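Local structure of probable uracil-DNA glycosylase (Acanthamoeba polyphaga mimivirus, 5X55) at residues Ile314-Met328 and Val340-Ile354. The protein is a probable uracil-DNA glycosylase of a giant virus, an alpha/beta protein of the uracil-DNA glycosylase superfamily built around a four-stranded parallel sheet. Sequence-based numbering, arbitrary orientation.
Sequences ITSSHPSPYSVSNTM and VTYPSFNSVDHFGKI
Backbone hydrogen bonds join Met328 to Tyr342 in both directions, Met328 N to Tyr342 O at 2.9 Å and Tyr342 N to Met328 O at 2.8 Å. They form a hydrogen-bonded antiparallel pair. Ser317 N adds a bond to Pro343 O, and Asn346 N one to Val324 O at 3.1 Å.

Ser317 OG accepts from Phe345 N at 3.0 Å. With chi1 at 82°, this hydroxyl sits between its own backbone N and carbonyl carbon, facing the start of the 3-10 segment 345-347. Ser323 O and Asn326 O, the end carbonyls of the type I turn Ser323-Asn326, also lie close to it.

Aromatic packing is centred on Phe345. Pro319 CB stands over the middle of one ring face, 3.5 Å from the centroid of the Phe345 ring, in a CH-pi contact. His350 NE2 lies over the opposite face, toward the rim, and donates to Phe345 O at 2.8 Å. That bond helps set the orientation of the imidazole. Ser316 OG lies at the edge of this ring, beside His350 CE1, and donates to Ser317 O. Phe345 and His350 each also meet Trp295 edge-to-face.

A second CH-pi contact places Thr315 CG2 over one face of the Tyr342 ring. Met328 CE approaches Tyr342 CD2 obliquely, at 3.5 Å.

Apolar contact continues at the helix. The side chains of Ile314 and Lys353 run antiparallel alongside one another, with Ile314 CG2 at 3.4 Å from Lys353 CE.

Together these contacts tie the end of edge strand 312-316 and its following His-Pro-Ser-Pro loop to the beta hairpin 328-342 and helix 350-360, within the alpha/beta fold of the uracil-DNA glycosylase superfamily.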
loop_
_atom_site.group_PDB
_atom_site.type_symbol
_atom_site.label_atom_id
_atom_site.label_comp_id
_atom_site.label_asym_id
_atom_site.label_seq_id
_atom_site.Cartn_x
_atom_site.Cartn_y
_atom_site.Cartn_z
ATOM N N ILE A 314 -8.458 11.273 -6.322
ATOM C CA ILE A 314 -7.744 11.558 -7.571
ATOM C C ILE A 314 -7.613 10.241 -8.310
ATOM O O ILE A 314 -7.066 9.276 -7.757
ATOM C CB ILE A 314 -6.347 12.144 -7.307
ATOM C CG1 ILE A 314 -6.416 13.469 -6.555
ATOM C CG2 ILE A 314 -5.576 12.322 -8.597
ATOM C CD1 ILE A 314 -5.023 13.920 -6.068
ATOM N N THR A 315 -8.090 10.196 -9.557
ATOM C CA THR A 315 -8.212 8.944 -10.290
ATOM C C THR A 315 -7.549 9.033 -11.657
ATOM O O THR A 315 -7.740 10.006 -12.388
ATOM C CB THR A 315 -9.689 8.549 -10.468
ATOM O OG1 THR A 315 -10.343 8.562 -9.196
ATOM C CG2 THR A 315 -9.781 7.165 -11.020
ATOM N N SER A 316 -6.814 7.991 -12.016
ATOM C CA SER A 316 -6.253 7.863 -13.354
ATOM C C SER A 316 -6.019 6.383 -13.625
ATOM O O SER A 316 -6.349 5.526 -12.803
ATOM C CB SER A 316 -4.949 8.641 -13.472
ATOM O OG SER A 316 -3.930 7.924 -12.791
ATOM N N SER A 317 -5.417 6.086 -14.775
ATOM C CA SER A 317 -5.001 4.716 -15.024
ATOM C C SER A 317 -3.756 4.378 -14.197
ATOM O O SER A 317 -3.087 5.244 -13.618
ATOM C CB SER A 317 -4.715 4.485 -16.510
ATOM O OG SER A 317 -3.402 4.923 -16.856
ATOM N N HIS A 318 -3.441 3.087 -14.187
ATOM C CA HIS A 318 -2.335 2.560 -13.408
ATOM C C HIS A 318 -0.996 2.875 -14.079
ATOM O O HIS A 318 -0.900 2.903 -15.312
ATOM C CB HIS A 318 -2.502 1.050 -13.259
ATOM C CG HIS A 318 -1.610 0.420 -12.230
ATOM N ND1 HIS A 318 -0.313 0.040 -12.501
ATOM C CD2 HIS A 318 -1.844 0.059 -10.945
ATOM C CE1 HIS A 318 0.218 -0.518 -11.428
ATOM N NE2 HIS A 318 -0.686 -0.510 -10.466
ATOM N N PRO A 319 0.059 3.093 -13.288
ATOM C CA PRO A 319 1.368 3.434 -13.864
ATOM C C PRO A 319 2.110 2.273 -14.484
ATOM O O PRO A 319 3.201 2.493 -15.024
ATOM C CB PRO A 319 2.155 3.964 -12.654
ATOM C CG PRO A 319 1.559 3.268 -11.500
ATOM C CD PRO A 319 0.073 3.227 -11.819
ATOM N N SER A 320 1.604 1.045 -14.399
ATOM C CA SER A 320 2.319 -0.058 -15.020
ATOM C C SER A 320 2.465 0.209 -16.519
ATOM O O SER A 320 1.650 0.929 -17.101
ATOM C CB SER A 320 1.585 -1.371 -14.788
ATOM O OG SER A 320 0.818 -1.719 -15.928
ATOM N N PRO A 321 3.512 -0.324 -17.164
ATOM C CA PRO A 321 3.715 -0.033 -18.600
ATOM C C PRO A 321 2.551 -0.441 -19.495
ATOM O O PRO A 321 2.400 0.121 -20.590
ATOM C CB PRO A 321 4.994 -0.817 -18.954
ATOM C CG PRO A 321 5.330 -1.646 -17.753
ATOM C CD PRO A 321 4.687 -0.980 -16.566
ATOM N N TYR A 322 1.715 -1.384 -19.067
ATOM C CA TYR A 322 0.587 -1.788 -19.891
ATOM C C TYR A 322 -0.549 -0.770 -19.890
ATOM O O TYR A 322 -1.398 -0.821 -20.777
ATOM C CB TYR A 322 0.089 -3.171 -19.445
ATOM C CG TYR A 322 0.973 -4.297 -19.967
ATOM C CD1 TYR A 322 1.642 -4.166 -21.167
ATOM C CD2 TYR A 322 1.151 -5.473 -19.261
ATOM C CE1 TYR A 322 2.466 -5.170 -21.666
ATOM C CE2 TYR A 322 1.971 -6.505 -19.752
ATOM C CZ TYR A 322 2.628 -6.341 -20.955
ATOM O OH TYR A 322 3.445 -7.331 -21.457
ATOM N N SER A 323 -0.569 0.183 -18.949
ATOM C CA SER A 323 -1.670 1.137 -18.876
ATOM C C SER A 323 -1.226 2.582 -18.700
ATOM O O SER A 323 -2.077 3.476 -18.710
ATOM C CB SER A 323 -2.622 0.751 -17.735
ATOM O OG SER A 323 -1.916 0.607 -16.511
ATOM N N VAL A 324 0.079 2.843 -18.575
ATOM C CA VAL A 324 0.544 4.150 -18.113
ATOM C C VAL A 324 0.112 5.262 -19.071
ATOM O O VAL A 324 -0.242 6.363 -18.635
ATOM C CB VAL A 324 2.076 4.127 -17.908
ATOM C CG1 VAL A 324 2.809 3.718 -19.215
ATOM C CG2 VAL A 324 2.582 5.478 -17.367
ATOM N N SER A 325 0.113 5.001 -20.379
ATOM C CA SER A 325 -0.177 6.062 -21.340
ATOM C C SER A 325 -1.539 5.917 -22.001
ATOM O O SER A 325 -1.828 6.641 -22.965
ATOM C CB SER A 325 0.923 6.153 -22.409
ATOM O OG SER A 325 1.254 4.887 -22.941
ATOM N N ASN A 326 -2.391 5.025 -21.501
ATOM C CA ASN A 326 -3.762 4.900 -21.965
ATOM C C ASN A 326 -4.722 5.406 -20.903
ATOM O O ASN A 326 -4.465 5.272 -19.702
ATOM C CB ASN A 326 -4.095 3.445 -22.290
ATOM C CG ASN A 326 -3.207 2.885 -23.376
ATOM O OD1 ASN A 326 -2.857 3.594 -24.325
ATOM N ND2 ASN A 326 -2.827 1.616 -23.242
ATOM N N THR A 327 -5.835 5.985 -21.355
ATOM C CA THR A 327 -6.969 6.217 -20.465
ATOM C C THR A 327 -7.438 4.896 -19.851
ATOM O O THR A 327 -7.077 3.806 -20.287
ATOM C CB THR A 327 -8.147 6.847 -21.207
ATOM O OG1 THR A 327 -8.684 5.889 -22.131
ATOM C CG2 THR A 327 -7.727 8.087 -21.946
ATOM N N MET A 328 -8.275 5.005 -18.837
ATOM C CA MET A 328 -8.828 3.839 -18.169
ATOM C C MET A 328 -10.338 3.970 -18.139
ATOM O O MET A 328 -10.862 5.072 -17.966
ATOM C CB MET A 328 -8.300 3.709 -16.735
ATOM C CG MET A 328 -9.273 3.034 -15.790
ATOM S SD MET A 328 -8.795 3.178 -14.078
ATOM C CE MET A 328 -9.588 4.670 -13.512
ATOM N N VAL A 340 -17.048 5.011 -16.659
ATOM C CA VAL A 340 -16.538 6.347 -16.931
ATOM C C VAL A 340 -15.069 6.237 -17.329
ATOM O O VAL A 340 -14.347 5.337 -16.886
ATOM C CB VAL A 340 -16.731 7.266 -15.706
ATOM C CG1 VAL A 340 -16.099 8.643 -15.928
ATOM C CG2 VAL A 340 -18.213 7.391 -15.405
ATOM N N THR A 341 -14.632 7.149 -18.189
ATOM C CA THR A 341 -13.255 7.191 -18.653
ATOM C C THR A 341 -12.471 8.190 -17.808
ATOM O O THR A 341 -12.942 9.296 -17.550
ATOM C CB THR A 341 -13.201 7.561 -20.136
ATOM O OG1 THR A 341 -13.859 6.537 -20.884
ATOM C CG2 THR A 341 -11.773 7.635 -20.618
ATOM N N TYR A 342 -11.289 7.780 -17.358
ATOM C CA TYR A 342 -10.352 8.551 -16.556
ATOM C C TYR A 342 -9.033 8.651 -17.300
ATOM O O TYR A 342 -8.683 7.744 -18.063
ATOM C CB TYR A 342 -10.135 7.905 -15.181
ATOM C CG TYR A 342 -11.436 7.786 -14.434
ATOM C CD1 TYR A 342 -11.885 8.811 -13.622
ATOM C CD2 TYR A 342 -12.247 6.666 -14.588
ATOM C CE1 TYR A 342 -13.096 8.712 -12.955
ATOM C CE2 TYR A 342 -13.462 6.562 -13.932
ATOM C CZ TYR A 342 -13.883 7.591 -13.119
ATOM O OH TYR A 342 -15.094 7.500 -12.465
ATOM N N PRO A 343 -8.293 9.744 -17.112
ATOM C CA PRO A 343 -7.097 9.986 -17.929
ATOM C C PRO A 343 -5.980 8.995 -17.647
ATOM O O PRO A 343 -5.974 8.281 -16.641
ATOM C CB PRO A 343 -6.676 11.408 -17.529
ATOM C CG PRO A 343 -7.310 11.637 -16.185
ATOM C CD PRO A 343 -8.615 10.892 -16.238
ATOM N N SER A 344 -5.021 8.964 -18.573
ATOM C CA SER A 344 -3.838 8.134 -18.416
ATOM C C SER A 344 -2.952 8.645 -17.279
ATOM O O SER A 344 -2.882 9.844 -16.995
ATOM C CB SER A 344 -3.023 8.095 -19.711
ATOM O OG SER A 344 -2.439 9.349 -19.976
ATOM N N PHE A 345 -2.243 7.706 -16.655
ATOM C CA PHE A 345 -1.377 8.041 -15.535
ATOM C C PHE A 345 -0.390 9.140 -15.898
ATOM O O PHE A 345 -0.207 10.094 -15.133
ATOM C CB PHE A 345 -0.624 6.794 -15.060
ATOM C CG PHE A 345 0.324 7.075 -13.923
ATOM C CD1 PHE A 345 1.640 7.487 -14.173
ATOM C CD2 PHE A 345 -0.120 6.987 -12.604
ATOM C CE1 PHE A 345 2.497 7.772 -13.116
ATOM C CE2 PHE A 345 0.725 7.274 -11.545
ATOM C CZ PHE A 345 2.040 7.657 -11.798
ATOM N N ASN A 346 0.270 9.019 -17.048
ATOM C CA ASN A 346 1.361 9.942 -17.336
ATOM C C ASN A 346 0.889 11.328 -17.765
ATOM O O ASN A 346 1.729 12.203 -17.973
ATOM C CB ASN A 346 2.330 9.359 -18.390
ATOM C CG ASN A 346 1.687 9.116 -19.763
ATOM O OD1 ASN A 346 0.512 9.410 -20.002
ATOM N ND2 ASN A 346 2.489 8.579 -20.683
ATOM N N SER A 347 -0.417 11.561 -17.870
ATOM C CA SER A 347 -0.935 12.873 -18.237
ATOM C C SER A 347 -1.437 13.685 -17.045
ATOM O O SER A 347 -1.743 14.866 -17.217
ATOM C CB SER A 347 -2.073 12.727 -19.265
ATOM O OG SER A 347 -3.269 12.297 -18.635
ATOM N N VAL A 348 -1.528 13.092 -15.850
ATOM C CA VAL A 348 -2.066 13.755 -14.663
ATOM C C VAL A 348 -0.917 14.147 -13.756
ATOM O O VAL A 348 0.049 13.388 -13.584
ATOM C CB VAL A 348 -3.056 12.846 -13.903
ATOM C CG1 VAL A 348 -3.603 13.555 -12.662
ATOM C CG2 VAL A 348 -4.187 12.380 -14.802
ATOM N N ASP A 349 -1.014 15.334 -13.163
ATOM C CA ASP A 349 -0.021 15.759 -12.184
ATOM C C ASP A 349 -0.514 15.319 -10.806
ATOM O O ASP A 349 -1.004 16.117 -10.006
ATOM C CB ASP A 349 0.196 17.258 -12.275
ATOM C CG ASP A 349 1.273 17.761 -11.338
ATOM O OD1 ASP A 349 1.969 16.951 -10.697
ATOM O OD2 ASP A 349 1.447 18.991 -11.272
ATOM N N HIS A 350 -0.374 14.010 -10.540
ATOM C CA HIS A 350 -0.881 13.435 -9.292
ATOM C C HIS A 350 -0.359 14.183 -8.073
ATOM O O HIS A 350 -1.129 14.568 -7.183
ATOM C CB HIS A 350 -0.493 11.965 -9.194
ATOM C CG HIS A 350 -0.753 11.199 -10.449
ATOM N ND1 HIS A 350 -1.958 10.587 -10.711
ATOM C CD2 HIS A 350 0.031 10.967 -11.527
ATOM C CE1 HIS A 350 -1.907 10.011 -11.896
ATOM N NE2 HIS A 350 -0.706 10.216 -12.406
ATOM N N PHE A 351 0.956 14.389 -8.021
ATOM C CA PHE A 351 1.586 14.941 -6.831
ATOM C C PHE A 351 1.410 16.444 -6.757
ATOM O O PHE A 351 1.341 16.997 -5.656
ATOM C CB PHE A 351 3.055 14.518 -6.812
ATOM C CG PHE A 351 3.213 13.022 -6.857
ATOM C CD1 PHE A 351 3.199 12.277 -5.685
ATOM C CD2 PHE A 351 3.300 12.351 -8.076
ATOM C CE1 PHE A 351 3.304 10.884 -5.722
ATOM C CE2 PHE A 351 3.422 10.961 -8.123
ATOM C CZ PHE A 351 3.405 10.224 -6.945
ATOM N N GLY A 352 1.319 17.113 -7.909
ATOM C CA GLY A 352 0.886 18.498 -7.911
ATOM C C GLY A 352 -0.509 18.656 -7.338
ATOM O O GLY A 352 -0.768 19.568 -6.553
ATOM N N LYS A 353 -1.416 17.742 -7.688
ATOM C CA LYS A 353 -2.765 17.803 -7.134
ATOM C C LYS A 353 -2.768 17.546 -5.627
ATOM O O LYS A 353 -3.490 18.226 -4.877
ATOM C CB LYS A 353 -3.674 16.814 -7.870
ATOM C CG LYS A 353 -3.762 17.120 -9.334
ATOM C CD LYS A 353 -5.138 16.898 -9.919
ATOM C CE LYS A 353 -5.445 15.429 -10.090
ATOM N NZ LYS A 353 -6.676 15.234 -10.934
ATOM N N ILE A 354 -1.974 16.570 -5.160
ATOM C CA ILE A 354 -1.844 16.359 -3.717
ATOM C C ILE A 354 -1.342 17.628 -3.035
ATOM O O ILE A 354 -1.839 18.035 -1.976
ATOM C CB ILE A 354 -0.908 15.176 -3.425
ATOM C CG1 ILE A 354 -1.529 13.862 -3.891
ATOM C CG2 ILE A 354 -0.547 15.146 -1.931
ATOM C CD1 ILE A 354 -0.527 12.715 -3.995
#